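Local atomic coordinates of alanine racemase (Oenococcus oeni PSU-1, PDB entry 3HUR), a protein that belongs to the alanine racemase family, two-domain proteins that join an N-terminal TIM-type alpha/beta barrel to a C-terminal domain built mainly of beta strands. Residues Arg8-Asn22 / Leu245-Ile257. Sequence-based numbering, arbitrary orientation.
Sequences RPTWVSVDLDAAAHN and LHLERIFSVCSEI. With SO4 (sulfate ion), chain D.
W11 and S13 pair with C254 and S252 along antiparallel strands 10-15 and 251-256. W11 gives its N-H to C254 O and takes C254 N-H in return (N to W11 O 2.8 Å, nearly straight at 171°); S13 and S252 exchange bonds likewise, and D15 N reaches I250 O where the pairing ends. Near P9, S255 adds a side-chain bond, OG donating to P9 O at 2.6 Å.

N22 continues the grip from the helix. Its amide spans the backbone of E248: OD1 accepts from E248 N at 2.8 Å, while ND2 donates to E248 O at 2.9 Å, that oxygen lying in the amide plane. The two bonds, with a third from ND2 to I229 O, fix the rotation of the amide.

On the face carrying W11, S13, S252 and C254, C254 CB sits over the indole, 3.9 Å from the five-membered ring centroid, a CH-pi contact, with SG oblique to the same ring. With CG between the backbone N and carbonyl carbon (chi1 64°), the indole is carried over to the C254 side chain. The E248 carboxylate stacks parallel to the H21 imidazole (planes 2° apart), OE2 above the rim near NE2 and CD2; the angle is too poor for a hydrogen bond. I250 wedges against the helix, CG2 by A18 and CD1 3.7 Å from A19 CB. D15 is the N-cap, its OD1 accepting from A18 N and, weakly, from D17 N.

R8 points its guanidinium edge at a sulfate ion, NH1 bonding O3 at 2.8 Å; NH1 also forms a salt bridge with D70 of the second subunit, which supplies D42 N and N68 ND2 to the same ion.

Strand 10-15, from the start of the chain, thus lies in the mixed sheet of the C-terminal beta domain, between antiparallel strand 251-263 and parallel strand 372-375, while helix 16-30 continues over residues 247-250, with L16 and A19 packed on helix 48-57.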
loop_
_atom_site.group_PDB
_atom_site.type_symbol
_atom_site.label_atom_id
_atom_site.label_comp_id
_atom_site.label_asym_id
_atom_site.label_seq_id
_atom_site.Cartn_x
_atom_site.Cartn_y
_atom_site.Cartn_z
ATOM N N ARG A 8 -25.216 2.198 -3.449
ATOM C CA ARG A 8 -24.511 0.898 -3.612
ATOM C C ARG A 8 -23.852 0.819 -5.020
ATOM O O ARG A 8 -24.378 0.153 -5.923
ATOM C CB ARG A 8 -25.547 -0.235 -3.444
ATOM C CG ARG A 8 -25.062 -1.655 -3.707
ATOM C CD ARG A 8 -24.800 -2.412 -2.449
ATOM N NE ARG A 8 -25.949 -2.507 -1.539
ATOM C CZ ARG A 8 -25.854 -2.411 -0.210
ATOM N NH1 ARG A 8 -26.944 -2.505 0.550
ATOM N NH2 ARG A 8 -24.668 -2.202 0.378
ATOM N N PRO A 9 -22.752 1.550 -5.207
ATOM C CA PRO A 9 -22.153 1.771 -6.520
ATOM C C PRO A 9 -21.376 0.595 -7.007
ATOM O O PRO A 9 -21.182 0.425 -8.235
ATOM C CB PRO A 9 -21.200 2.933 -6.295
ATOM C CG PRO A 9 -20.972 3.016 -4.789
ATOM C CD PRO A 9 -22.241 2.470 -4.186
ATOM N N THR A 10 -20.913 -0.226 -6.068
ATOM C CA THR A 10 -20.248 -1.425 -6.453
ATOM C C THR A 10 -20.694 -2.547 -5.532
ATOM O O THR A 10 -21.136 -2.292 -4.427
ATOM C CB THR A 10 -18.740 -1.240 -6.352
ATOM O OG1 THR A 10 -18.378 -0.875 -5.003
ATOM C CG2 THR A 10 -18.257 -0.213 -7.314
ATOM N N TRP A 11 -20.576 -3.785 -5.980
ATOM C CA TRP A 11 -20.917 -4.929 -5.167
ATOM C C TRP A 11 -20.361 -6.242 -5.771
ATOM O O TRP A 11 -19.944 -6.271 -6.934
ATOM C CB TRP A 11 -22.434 -5.010 -5.015
ATOM C CG TRP A 11 -23.174 -5.236 -6.275
ATOM C CD1 TRP A 11 -23.536 -6.430 -6.808
ATOM C CD2 TRP A 11 -23.674 -4.226 -7.173
ATOM N NE1 TRP A 11 -24.211 -6.234 -8.009
ATOM C CE2 TRP A 11 -24.298 -4.890 -8.249
ATOM C CE3 TRP A 11 -23.647 -2.823 -7.171
ATOM C CZ2 TRP A 11 -24.903 -4.213 -9.277
ATOM C CZ3 TRP A 11 -24.217 -2.161 -8.211
ATOM C CH2 TRP A 11 -24.851 -2.847 -9.248
ATOM N N VAL A 12 -20.343 -7.305 -4.972
ATOM C CA VAL A 12 -19.956 -8.661 -5.417
ATOM C C VAL A 12 -21.215 -9.422 -5.579
ATOM O O VAL A 12 -21.958 -9.581 -4.630
ATOM C CB VAL A 12 -19.153 -9.481 -4.391
ATOM C CG1 VAL A 12 -18.843 -10.891 -4.964
ATOM C CG2 VAL A 12 -17.883 -8.767 -4.014
ATOM N N SER A 13 -21.430 -9.900 -6.796
ATOM C CA SER A 13 -22.637 -10.586 -7.172
ATOM C C SER A 13 -22.316 -12.091 -7.138
ATOM O O SER A 13 -21.393 -12.536 -7.797
ATOM C CB SER A 13 -23.018 -10.138 -8.580
ATOM O OG SER A 13 -24.104 -10.900 -9.021
ATOM N N VAL A 14 -23.103 -12.844 -6.393
ATOM C CA VAL A 14 -22.875 -14.240 -6.123
ATOM C C VAL A 14 -24.084 -15.075 -6.613
ATOM O O VAL A 14 -25.189 -14.970 -6.084
ATOM C CB VAL A 14 -22.740 -14.481 -4.606
ATOM C CG1 VAL A 14 -22.557 -15.971 -4.340
ATOM C CG2 VAL A 14 -21.609 -13.637 -3.990
ATOM N N ASP A 15 -23.875 -15.896 -7.622
ATOM C CA ASP A 15 -24.950 -16.681 -8.198
ATOM C C ASP A 15 -25.055 -18.053 -7.513
ATOM O O ASP A 15 -24.211 -18.948 -7.728
ATOM C CB ASP A 15 -24.667 -16.850 -9.678
ATOM C CG ASP A 15 -25.527 -17.887 -10.303
ATOM O OD1 ASP A 15 -26.301 -18.528 -9.559
ATOM O OD2 ASP A 15 -25.404 -18.066 -11.527
ATOM N N LEU A 16 -26.084 -18.225 -6.703
ATOM C CA LEU A 16 -26.155 -19.403 -5.844
ATOM C C LEU A 16 -26.499 -20.630 -6.608
ATOM O O LEU A 16 -26.166 -21.718 -6.153
ATOM C CB LEU A 16 -27.158 -19.223 -4.707
ATOM C CG LEU A 16 -26.781 -18.167 -3.654
ATOM C CD1 LEU A 16 -27.918 -17.893 -2.669
ATOM C CD2 LEU A 16 -25.501 -18.587 -2.931
ATOM N N ASP A 17 -27.143 -20.463 -7.764
ATOM C CA ASP A 17 -27.434 -21.594 -8.656
ATOM C C ASP A 17 -26.126 -22.216 -9.123
ATOM O O ASP A 17 -25.998 -23.434 -9.187
ATOM C CB ASP A 17 -28.188 -21.180 -9.931
ATOM C CG ASP A 17 -29.665 -20.847 -9.695
ATOM O OD1 ASP A 17 -30.402 -21.602 -9.023
ATOM O OD2 ASP A 17 -30.103 -19.816 -10.243
ATOM N N ALA A 18 -25.178 -21.360 -9.484
ATOM C CA ALA A 18 -23.897 -21.800 -9.975
ATOM C C ALA A 18 -23.123 -22.480 -8.868
ATOM O O ALA A 18 -22.455 -23.484 -9.112
ATOM C CB ALA A 18 -23.105 -20.632 -10.590
ATOM N N ALA A 19 -23.247 -22.007 -7.634
ATOM C CA ALA A 19 -22.586 -22.724 -6.546
ATOM C C ALA A 19 -23.162 -24.155 -6.401
ATOM O O ALA A 19 -22.428 -25.111 -6.112
ATOM C CB ALA A 19 -22.681 -21.945 -5.190
ATOM N N ALA A 20 -24.473 -24.282 -6.582
ATOM C CA ALA A 20 -25.146 -25.556 -6.407
ATOM C C ALA A 20 -24.636 -26.473 -7.485
ATOM O O ALA A 20 -24.188 -27.590 -7.228
ATOM C CB ALA A 20 -26.630 -25.406 -6.519
ATOM N N HIS A 21 -24.677 -25.943 -8.692
ATOM C CA HIS A 21 -24.219 -26.603 -9.862
ATOM C C HIS A 21 -22.805 -27.135 -9.678
ATOM O O HIS A 21 -22.513 -28.256 -10.077
ATOM C CB HIS A 21 -24.300 -25.612 -11.017
ATOM C CG HIS A 21 -23.760 -26.127 -12.305
ATOM N ND1 HIS A 21 -24.540 -26.806 -13.222
ATOM C CD2 HIS A 21 -22.528 -26.019 -12.858
ATOM C CE1 HIS A 21 -23.802 -27.120 -14.272
ATOM N NE2 HIS A 21 -22.579 -26.647 -14.081
ATOM N N ASN A 22 -21.923 -26.353 -9.077
ATOM C CA ASN A 22 -20.560 -26.832 -8.824
ATOM C C ASN A 22 -20.539 -28.050 -7.897
ATOM O O ASN A 22 -19.737 -28.956 -8.105
ATOM C CB ASN A 22 -19.655 -25.732 -8.258
ATOM C CG ASN A 22 -19.335 -24.656 -9.251
ATOM O OD1 ASN A 22 -19.524 -24.802 -10.452
ATOM N ND2 ASN A 22 -18.837 -23.559 -8.748
ATOM N N LEU A 245 -14.386 -31.136 -16.768
ATOM C CA LEU A 245 -15.074 -30.680 -15.565
ATOM C C LEU A 245 -15.444 -29.235 -15.789
ATOM O O LEU A 245 -14.586 -28.410 -16.123
ATOM C CB LEU A 245 -14.147 -30.766 -14.379
ATOM C CG LEU A 245 -14.727 -30.382 -13.032
ATOM C CD1 LEU A 245 -15.711 -31.437 -12.582
ATOM C CD2 LEU A 245 -13.588 -30.247 -12.057
ATOM N N HIS A 246 -16.712 -28.905 -15.608
ATOM C CA HIS A 246 -17.155 -27.547 -15.918
ATOM C C HIS A 246 -17.620 -26.816 -14.681
ATOM O O HIS A 246 -18.811 -26.603 -14.465
ATOM C CB HIS A 246 -18.225 -27.577 -17.015
ATOM C CG HIS A 246 -17.791 -28.333 -18.233
ATOM N ND1 HIS A 246 -18.606 -29.242 -18.884
ATOM C CD2 HIS A 246 -16.606 -28.344 -18.893
ATOM C CE1 HIS A 246 -17.946 -29.766 -19.904
ATOM N NE2 HIS A 246 -16.732 -29.236 -19.933
ATOM N N LEU A 247 -16.655 -26.445 -13.864
ATOM C CA LEU A 247 -16.948 -25.626 -12.714
ATOM C C LEU A 247 -17.257 -24.213 -13.209
ATOM O O LEU A 247 -16.596 -23.701 -14.096
ATOM C CB LEU A 247 -15.791 -25.654 -11.712
ATOM C CG LEU A 247 -15.666 -26.993 -10.940
ATOM C CD1 LEU A 247 -14.633 -26.938 -9.795
ATOM C CD2 LEU A 247 -17.007 -27.478 -10.385
ATOM N N GLU A 248 -18.307 -23.609 -12.676
ATOM C CA GLU A 248 -18.650 -22.205 -13.005
ATOM C C GLU A 248 -18.028 -21.271 -11.956
ATOM O O GLU A 248 -18.107 -21.552 -10.768
ATOM C CB GLU A 248 -20.184 -22.046 -13.029
ATOM C CG GLU A 248 -20.858 -22.505 -14.328
ATOM C CD GLU A 248 -22.344 -22.919 -14.171
ATOM O OE1 GLU A 248 -22.993 -22.593 -13.153
ATOM O OE2 GLU A 248 -22.887 -23.582 -15.099
ATOM N N ARG A 249 -17.409 -20.174 -12.385
ATOM C CA ARG A 249 -17.044 -19.061 -11.459
ATOM C C ARG A 249 -18.349 -18.430 -10.984
ATOM O O ARG A 249 -19.154 -18.044 -11.796
ATOM C CB ARG A 249 -16.132 -18.013 -12.120
ATOM C CG ARG A 249 -15.720 -16.827 -11.179
ATOM C CD ARG A 249 -14.775 -15.768 -11.847
ATOM N NE ARG A 249 -15.026 -15.632 -13.285
ATOM C CZ ARG A 249 -15.984 -14.871 -13.843
ATOM N NH1 ARG A 249 -16.812 -14.111 -13.103
ATOM N NH2 ARG A 249 -16.114 -14.865 -15.172
ATOM N N ILE A 250 -18.583 -18.377 -9.671
ATOM C CA ILE A 250 -19.891 -17.998 -9.165
ATOM C C ILE A 250 -20.018 -16.520 -8.834
ATOM O O ILE A 250 -21.124 -16.022 -8.643
ATOM C CB ILE A 250 -20.333 -18.869 -7.936
ATOM C CG1 ILE A 250 -19.668 -18.438 -6.625
ATOM C CG2 ILE A 250 -20.029 -20.336 -8.192
ATOM C CD1 ILE A 250 -20.157 -19.238 -5.457
ATOM N N PHE A 251 -18.913 -15.809 -8.786
ATOM C CA PHE A 251 -18.941 -14.432 -8.283
ATOM C C PHE A 251 -18.489 -13.487 -9.385
ATOM O O PHE A 251 -17.792 -13.908 -10.283
ATOM C CB PHE A 251 -18.027 -14.279 -7.064
ATOM C CG PHE A 251 -16.622 -14.666 -7.346
ATOM C CD1 PHE A 251 -15.721 -13.746 -7.778
ATOM C CD2 PHE A 251 -16.238 -15.988 -7.263
ATOM C CE1 PHE A 251 -14.409 -14.115 -8.088
ATOM C CE2 PHE A 251 -14.945 -16.375 -7.575
ATOM C CZ PHE A 251 -14.020 -15.442 -7.992
ATOM N N SER A 252 -18.904 -12.223 -9.279
ATOM C CA SER A 252 -18.492 -11.123 -10.120
ATOM C C SER A 252 -18.413 -9.886 -9.246
ATOM O O SER A 252 -19.115 -9.784 -8.216
ATOM C CB SER A 252 -19.560 -10.833 -11.126
ATOM O OG SER A 252 -19.662 -11.839 -12.107
ATOM N N VAL A 253 -17.562 -8.943 -9.648
ATOM C CA VAL A 253 -17.595 -7.627 -9.071
ATOM C C VAL A 253 -18.339 -6.791 -10.122
ATOM O O VAL A 253 -18.035 -6.851 -11.322
ATOM C CB VAL A 253 -16.217 -7.069 -8.735
ATOM C CG1 VAL A 253 -16.354 -5.631 -8.167
ATOM C CG2 VAL A 253 -15.496 -7.950 -7.743
ATOM N N CYS A 254 -19.340 -6.052 -9.660
ATOM C CA CYS A 254 -20.173 -5.278 -10.518
ATOM C C CYS A 254 -20.243 -3.850 -10.060
ATOM O O CYS A 254 -19.992 -3.530 -8.894
ATOM C CB CYS A 254 -21.604 -5.808 -10.449
ATOM S SG CYS A 254 -21.818 -7.447 -10.992
ATOM N N SER A 255 -20.689 -3.013 -10.983
ATOM C CA SER A 255 -21.027 -1.652 -10.698
ATOM C C SER A 255 -22.191 -1.259 -11.627
ATOM O O SER A 255 -22.872 -2.134 -12.169
ATOM C CB SER A 255 -19.805 -0.769 -10.905
ATOM O OG SER A 255 -20.092 0.589 -10.603
ATOM N N GLU A 256 -22.415 0.044 -11.796
ATOM C CA GLU A 256 -23.498 0.537 -12.635
ATOM C C GLU A 256 -23.142 1.885 -13.227
ATOM O O GLU A 256 -22.289 2.559 -12.710
ATOM C CB GLU A 256 -24.796 0.639 -11.824
ATOM C CG GLU A 256 -24.774 1.717 -10.750
ATOM C CD GLU A 256 -25.987 1.676 -9.843
ATOM O OE1 GLU A 256 -27.103 1.854 -10.333
ATOM O OE2 GLU A 256 -25.829 1.480 -8.624
ATOM N N ILE A 257 -23.812 2.275 -14.301
ATOM C CA ILE A 257 -23.566 3.547 -14.954
ATOM C C ILE A 257 -24.175 4.642 -14.072
ATOM O O ILE A 257 -25.369 4.600 -13.818
ATOM C CB ILE A 257 -24.263 3.599 -16.339
ATOM C CG1 ILE A 257 -23.657 2.598 -17.305
ATOM C CG2 ILE A 257 -24.187 5.006 -16.953
ATOM C CD1 ILE A 257 -24.234 2.658 -18.722
HETATM S S SO4 D . -26.143 -1.255 3.963
HETATM O O1 SO4 D . -24.760 -1.316 3.524
HETATM O O2 SO4 D . -26.829 0.036 3.664
HETATM O O3 SO4 D . -26.761 -2.412 3.317
HETATM O O4 SO4 D . -26.111 -1.459 5.420
#